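Local coordinates for DSBA-like thioredoxin domain-containing protein (Nitrosomonas europaea, PDB 2IN3) that probably acts as a thiol-disulfide oxidoreductase of the DsbA family, perhaps as a protein disulfide isomerase, at residues 18-23 against 69-74; 76-81 against 122-127. All blocks are in the same frame, centred on the assembly; numbering follows the deposited sequence.

Contact 1 of 2, residues 18-23 against 69-74. With EDO (1,2-ethanediol), chain D; PO4 (phosphate ion), chain B.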
loop_
_atom_site.group_PDB
_atom_site.type_symbol
_atom_site.label_atom_id
_atom_site.label_comp_id
_atom_site.label_asym_id
_atom_site.label_seq_id
_atom_site.Cartn_x
_atom_site.Cartn_y
_atom_site.Cartn_z
ATOM N N CYS A 18 3.476 -0.168 6.011
ATOM C CA CYS A 18 2.565 0.341 7.008
ATOM C C CYS A 18 1.709 -0.831 7.548
ATOM O O CYS A 18 1.046 -1.516 6.772
ATOM C CB CYS A 18 1.693 1.412 6.361
ATOM S SG CYS A 18 0.233 1.867 7.336
ATOM N N SER A 19 1.774 -1.084 8.861
ATOM C CA SER A 19 1.200 -2.302 9.434
ATOM C C SER A 19 -0.317 -2.279 9.399
ATOM O O SER A 19 -0.927 -3.291 9.134
ATOM C CB SER A 19 1.731 -2.594 10.841
ATOM O OG SER A 19 1.453 -1.538 11.751
ATOM N N TRP A 20 -0.930 -1.132 9.671
ATOM C CA TRP A 20 -2.394 -1.036 9.558
ATOM C C TRP A 20 -2.896 -1.190 8.128
ATOM O O TRP A 20 -4.066 -1.572 7.911
ATOM C CB TRP A 20 -2.946 0.228 10.211
ATOM C CG TRP A 20 -3.074 0.070 11.714
ATOM C CD1 TRP A 20 -2.278 0.613 12.674
ATOM C CD2 TRP A 20 -4.054 -0.713 12.397
ATOM N NE1 TRP A 20 -2.711 0.236 13.929
ATOM C CE2 TRP A 20 -3.814 -0.567 13.782
ATOM C CE3 TRP A 20 -5.124 -1.518 11.971
ATOM C CZ2 TRP A 20 -4.578 -1.230 14.751
ATOM C CZ3 TRP A 20 -5.889 -2.172 12.947
ATOM C CH2 TRP A 20 -5.614 -2.015 14.308
ATOM N N CYS A 21 -2.032 -0.883 7.153
ATOM C CA CYS A 21 -2.337 -1.178 5.742
ATOM C C CYS A 21 -2.413 -2.690 5.541
ATOM O O CYS A 21 -3.329 -3.196 4.843
ATOM C CB CYS A 21 -1.282 -0.541 4.787
ATOM S SG CYS A 21 -1.432 1.308 4.767
ATOM N N TRP A 22 -1.466 -3.434 6.124
ATOM C CA TRP A 22 -1.582 -4.907 6.110
ATOM C C TRP A 22 -2.836 -5.377 6.878
ATOM O O TRP A 22 -3.524 -6.296 6.439
ATOM C CB TRP A 22 -0.327 -5.512 6.692
ATOM C CG TRP A 22 -0.202 -7.016 6.783
ATOM C CD1 TRP A 22 0.259 -7.739 7.860
ATOM C CD2 TRP A 22 -0.375 -7.965 5.714
ATOM N NE1 TRP A 22 0.338 -9.084 7.539
ATOM C CE2 TRP A 22 -0.046 -9.247 6.232
ATOM C CE3 TRP A 22 -0.803 -7.858 4.384
ATOM C CZ2 TRP A 22 -0.120 -10.416 5.457
ATOM C CZ3 TRP A 22 -0.865 -9.028 3.611
ATOM C CH2 TRP A 22 -0.538 -10.277 4.157
ATOM N N GLY A 23 -3.156 -4.742 8.009
ATOM C CA GLY A 23 -4.412 -5.074 8.711
ATOM C C GLY A 23 -5.632 -4.894 7.807
ATOM O O GLY A 23 -6.626 -5.624 7.907
ATOM N N HIS A 69 1.464 -5.953 16.869
ATOM C CA HIS A 69 0.605 -6.673 17.803
ATOM C C HIS A 69 -0.868 -6.202 17.734
ATOM O O HIS A 69 -1.769 -7.037 17.644
ATOM C CB HIS A 69 1.170 -6.554 19.204
ATOM C CG HIS A 69 2.429 -7.337 19.415
ATOM N ND1 HIS A 69 2.439 -8.711 19.481
ATOM C CD2 HIS A 69 3.711 -6.946 19.595
ATOM C CE1 HIS A 69 3.672 -9.134 19.725
ATOM N NE2 HIS A 69 4.463 -8.083 19.788
ATOM N N SER A 70 -1.119 -4.881 17.762
ATOM C CA SER A 70 -2.482 -4.354 17.637
ATOM C C SER A 70 -3.172 -4.820 16.388
ATOM O O SER A 70 -4.340 -5.218 16.455
ATOM C CB SER A 70 -2.551 -2.817 17.670
ATOM O OG SER A 70 -1.958 -2.318 18.834
ATOM N N VAL A 71 -2.462 -4.741 15.259
ATOM C CA VAL A 71 -2.998 -5.169 13.957
ATOM C C VAL A 71 -3.328 -6.668 14.008
ATOM O O VAL A 71 -4.417 -7.106 13.607
ATOM C CB VAL A 71 -2.005 -4.884 12.810
ATOM C CG1 VAL A 71 -2.514 -5.536 11.492
ATOM C CG2 VAL A 71 -1.855 -3.401 12.600
ATOM N N HIS A 72 -2.378 -7.443 14.512
ATOM C CA HIS A 72 -2.567 -8.889 14.571
ATOM C C HIS A 72 -3.800 -9.277 15.389
ATOM O O HIS A 72 -4.643 -10.040 14.929
ATOM C CB HIS A 72 -1.342 -9.583 15.154
ATOM C CG HIS A 72 -1.494 -11.060 15.223
ATOM N ND1 HIS A 72 -1.716 -11.824 14.097
ATOM C CD2 HIS A 72 -1.494 -11.914 16.272
ATOM C CE1 HIS A 72 -1.846 -13.092 14.451
ATOM N NE2 HIS A 72 -1.706 -13.174 15.762
ATOM N N ILE A 73 -3.930 -8.736 16.598
ATOM C CA ILE A 73 -5.046 -9.178 17.434
ATOM C C ILE A 73 -6.390 -8.604 16.988
ATOM O O ILE A 73 -7.422 -9.232 17.196
ATOM C CB ILE A 73 -4.797 -8.971 18.923
ATOM C CG1 ILE A 73 -4.770 -7.499 19.301
ATOM C CG2 ILE A 73 -3.520 -9.733 19.380
ATOM C CD1 ILE A 73 -4.741 -7.328 20.833
ATOM N N THR A 74 -6.371 -7.453 16.314
ATOM C CA THR A 74 -7.588 -6.799 15.828
ATOM C C THR A 74 -8.116 -7.428 14.531
ATOM O O THR A 74 -9.340 -7.588 14.351
ATOM C CB THR A 74 -7.325 -5.288 15.570
ATOM O OG1 THR A 74 -6.948 -4.663 16.807
ATOM C CG2 THR A 74 -8.580 -4.565 14.971
HETATM C C1 EDO D . -4.190 -4.400 21.164
HETATM O O1 EDO D . -2.796 -4.188 20.912
HETATM C C2 EDO D . -4.959 -3.147 20.813
HETATM O O2 EDO D . -4.158 -2.072 21.301
HETATM P P PO4 B . 3.439 1.440 11.477
HETATM O O1 PO4 B . 4.183 1.561 12.777
HETATM O O2 PO4 B . 3.927 2.419 10.430
HETATM O O3 PO4 B . 3.548 0.031 10.983
HETATM O O4 PO4 B . 1.995 1.844 11.764
#
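Ser70 O, on the helix that faces Trp20, is gripped twice from within its own turn: Thr74 N and the hydroxyl Thr74 OG1 (2.7 Å) reach it from opposite faces of its carbonyl plane. This fixes the rotation of Thr74, whose CG2 lies at the edge of the Trp20 indole, in its plane. The face of that indole is taken by Val71. With CG2 anti to the carbonyl carbon, Val71 sets this methyl 3.6 Å from the centroid of the five-membered ring, only 15° off the ring normal, a CH-pi contact. Its other branch, CG1, comes to 3.4 Å from Gly23 CA, an approach allowed by the bare glycine backbone. The short helical segments run nearly parallel, their axes 9.1 Å apart. Ser19 N and Ser19 OG both bind O3 of a phosphate, probably from the crystallisation liquor, the hydroxyl at 2.7 Å from that oxygen; His67 ND1 also hydrogen-bonds the ion. No hydrogen bond passes between residues 18-23 and 69-74. Apolar packing thus holds the start of helix 19-35, with its probable thioredoxin-type Cys18-Cys21 pair, while its polar atoms at the N terminus could receive an anion.

Contact 2 of 2, residues 76-81 against 122-127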
loop_
_atom_site.group_PDB
_atom_site.type_symbol
_atom_site.label_atom_id
_atom_site.label_comp_id
_atom_site.label_asym_id
_atom_site.label_seq_id
_atom_site.Cartn_x
_atom_site.Cartn_y
_atom_site.Cartn_z
ATOM N N GLY A 76 -6.348 -10.270 12.801
ATOM C CA GLY A 76 -5.891 -11.608 12.485
ATOM C C GLY A 76 -4.813 -11.713 11.417
ATOM O O GLY A 76 -4.377 -12.829 11.127
ATOM N N GLN A 77 -4.366 -10.587 10.833
ATOM C CA GLN A 77 -3.328 -10.625 9.792
ATOM C C GLN A 77 -2.010 -11.075 10.427
ATOM O O GLN A 77 -1.729 -10.698 11.554
ATOM C CB GLN A 77 -3.162 -9.282 9.090
ATOM C CG GLN A 77 -4.301 -8.949 8.124
ATOM C CD GLN A 77 -4.238 -9.809 6.865
ATOM O OE1 GLN A 77 -4.705 -10.935 6.859
ATOM N NE2 GLN A 77 -3.696 -9.264 5.797
ATOM N N PRO A 78 -1.262 -11.963 9.739
ATOM C CA PRO A 78 -0.091 -12.591 10.379
ATOM C C PRO A 78 1.150 -11.666 10.424
ATOM O O PRO A 78 1.349 -10.829 9.539
ATOM C CB PRO A 78 0.169 -13.812 9.481
ATOM C CG PRO A 78 -0.310 -13.339 8.099
ATOM C CD PRO A 78 -1.510 -12.489 8.375
ATOM N N PHE A 79 1.973 -11.849 11.459
ATOM C CA PHE A 79 3.294 -11.214 11.566
ATOM C C PHE A 79 4.226 -12.248 12.180
ATOM O O PHE A 79 3.800 -13.027 13.012
ATOM C CB PHE A 79 3.273 -9.999 12.521
ATOM C CG PHE A 79 2.407 -8.842 12.058
ATOM C CD1 PHE A 79 2.987 -7.719 11.462
ATOM C CD2 PHE A 79 1.035 -8.850 12.292
ATOM C CE1 PHE A 79 2.222 -6.626 11.080
ATOM C CE2 PHE A 79 0.236 -7.775 11.884
ATOM C CZ PHE A 79 0.815 -6.672 11.272
ATOM N N THR A 80 5.489 -12.245 11.764
ATOM C CA THR A 80 6.528 -13.047 12.410
ATOM C C THR A 80 7.276 -12.154 13.371
ATOM O O THR A 80 7.977 -11.232 12.964
ATOM C CB THR A 80 7.490 -13.656 11.393
ATOM O OG1 THR A 80 6.721 -14.319 10.395
ATOM C CG2 THR A 80 8.419 -14.667 12.067
ATOM N N PHE A 81 7.056 -12.389 14.661
ATOM C CA PHE A 81 7.571 -11.496 15.674
ATOM C C PHE A 81 8.976 -11.895 16.070
ATOM O O PHE A 81 9.771 -11.043 16.464
ATOM C CB PHE A 81 6.647 -11.479 16.901
ATOM C CG PHE A 81 5.377 -10.744 16.665
ATOM C CD1 PHE A 81 5.356 -9.372 16.642
ATOM C CD2 PHE A 81 4.193 -11.430 16.425
ATOM C CE1 PHE A 81 4.169 -8.688 16.409
ATOM C CE2 PHE A 81 3.007 -10.743 16.191
ATOM C CZ PHE A 81 3.000 -9.380 16.177
ATOM N N PHE A 122 7.413 -9.042 3.742
ATOM C CA PHE A 122 7.968 -8.249 4.811
ATOM C C PHE A 122 7.496 -8.713 6.205
ATOM O O PHE A 122 8.317 -9.113 7.045
ATOM C CB PHE A 122 7.613 -6.782 4.585
ATOM C CG PHE A 122 8.167 -5.851 5.639
ATOM C CD1 PHE A 122 9.544 -5.803 5.900
ATOM C CD2 PHE A 122 7.330 -5.003 6.323
ATOM C CE1 PHE A 122 10.061 -4.924 6.862
ATOM C CE2 PHE A 122 7.833 -4.124 7.294
ATOM C CZ PHE A 122 9.193 -4.093 7.567
ATOM N N TYR A 123 6.187 -8.675 6.444
ATOM C CA TYR A 123 5.669 -8.956 7.794
ATOM C C TYR A 123 5.797 -10.411 8.225
ATOM O O TYR A 123 6.074 -10.700 9.406
ATOM C CB TYR A 123 4.237 -8.459 7.942
ATOM C CG TYR A 123 4.165 -6.948 7.882
ATOM C CD1 TYR A 123 4.842 -6.170 8.826
ATOM C CD2 TYR A 123 3.442 -6.293 6.879
ATOM C CE1 TYR A 123 4.802 -4.780 8.779
ATOM C CE2 TYR A 123 3.405 -4.877 6.817
ATOM C CZ TYR A 123 4.076 -4.152 7.802
ATOM O OH TYR A 123 4.081 -2.797 7.767
ATOM N N VAL A 124 5.636 -11.324 7.273
ATOM C CA VAL A 124 5.701 -12.754 7.568
ATOM C C VAL A 124 7.057 -13.295 7.167
ATOM O O VAL A 124 7.723 -13.945 7.970
ATOM C CB VAL A 124 4.553 -13.525 6.858
ATOM C CG1 VAL A 124 4.582 -15.040 7.187
ATOM C CG2 VAL A 124 3.184 -12.892 7.232
ATOM N N GLY A 125 7.474 -13.004 5.939
ATOM C CA GLY A 125 8.713 -13.568 5.404
ATOM C C GLY A 125 9.956 -12.959 6.038
ATOM O O GLY A 125 11.032 -13.548 5.974
ATOM N N GLN A 126 9.807 -11.768 6.637
ATOM C CA GLN A 126 10.939 -10.993 7.180
ATOM C C GLN A 126 11.953 -10.647 6.099
ATOM O O GLN A 126 13.176 -10.618 6.343
ATOM C CB GLN A 126 11.600 -11.738 8.344
ATOM C CG GLN A 126 10.626 -12.038 9.452
ATOM C CD GLN A 126 11.280 -12.467 10.730
ATOM O OE1 GLN A 126 12.109 -13.361 10.733
ATOM N NE2 GLN A 126 10.899 -11.838 11.831
ATOM N N GLU A 127 11.457 -10.433 4.886
ATOM C CA GLU A 127 12.340 -10.167 3.772
ATOM C C GLU A 127 12.573 -8.668 3.690
ATOM O O GLU A 127 11.710 -7.883 4.092
ATOM C CB GLU A 127 11.746 -10.686 2.478
ATOM C CG GLU A 127 11.452 -12.159 2.512
ATOM C CD GLU A 127 11.015 -12.694 1.168
ATOM O OE1 GLU A 127 11.174 -11.993 0.155
ATOM O OE2 GLU A 127 10.493 -13.818 1.126
HETATM O O HOH W 1 8.399 -9.856 10.525
#
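Thr80 meets the end of helix 111-123 mainly through hydrogen bonds to two successive carbonyls. Its backbone N donates to Tyr123 O over 2.9 Å in a nearly straight bond (174°), and its hydroxyl OG1 lies 2.7 Å from Val124 O, in the carbonyl plane and on a lone pair. Both donors point the same way because OG1 sits beside the backbone N, anti to the carbonyl carbon (chi1 -51°). A water donates to Thr80 O and to Tyr123 O, so the latter oxygen serves two donors. Gln126 NE2 adds a weak bond to Thr80 O, its stronger partner being Glu82 O.

The aromatic part is an offset edge-to-face pair. The edge of Phe79 is turned toward the Tyr123 face with the planes at 65° and the centroids 5.1 Å apart, and Phe79 CE1 comes to 3.5 Å from Tyr123 CD1. Over the opposite face of Tyr123 lies Phe122 CD2, so the phenol ring is clamped between two phenylalanines.

A further apolar contact lies at the margin, where Pro78 CG rests 3.6 Å from Val124 CG2. Altogether a passing loop gives donors to the carbonyls of Tyr123 and Val124, near the C-terminal end of helix 111-123, within the helical portion that DsbA-like proteins carry inserted into the thioredoxin fold.

How the contacts relate
From the N terminus, strand 9-14 leads into helix 19-35, whose first turn enters contact 1. The chain then adds strand 40-45 and returns along helix 58-75, closing a long loop at residues 69-74. Contact 2 opens just two residues later, as the chain leaves that helix, and closes at residues 122-127, on the end of helix 111-123, after helix 94-106. The two loops are therefore in series, neither nested nor crossed, with centres about 10 Å apart. Bonds stitch them together: Trp22 NE1 lies 2.8 Å from Pro78 O, and His72 ND1 pairs with Gln77 O. Loop 76-81 thus ties together helices 19-35, 58-75 and 111-123.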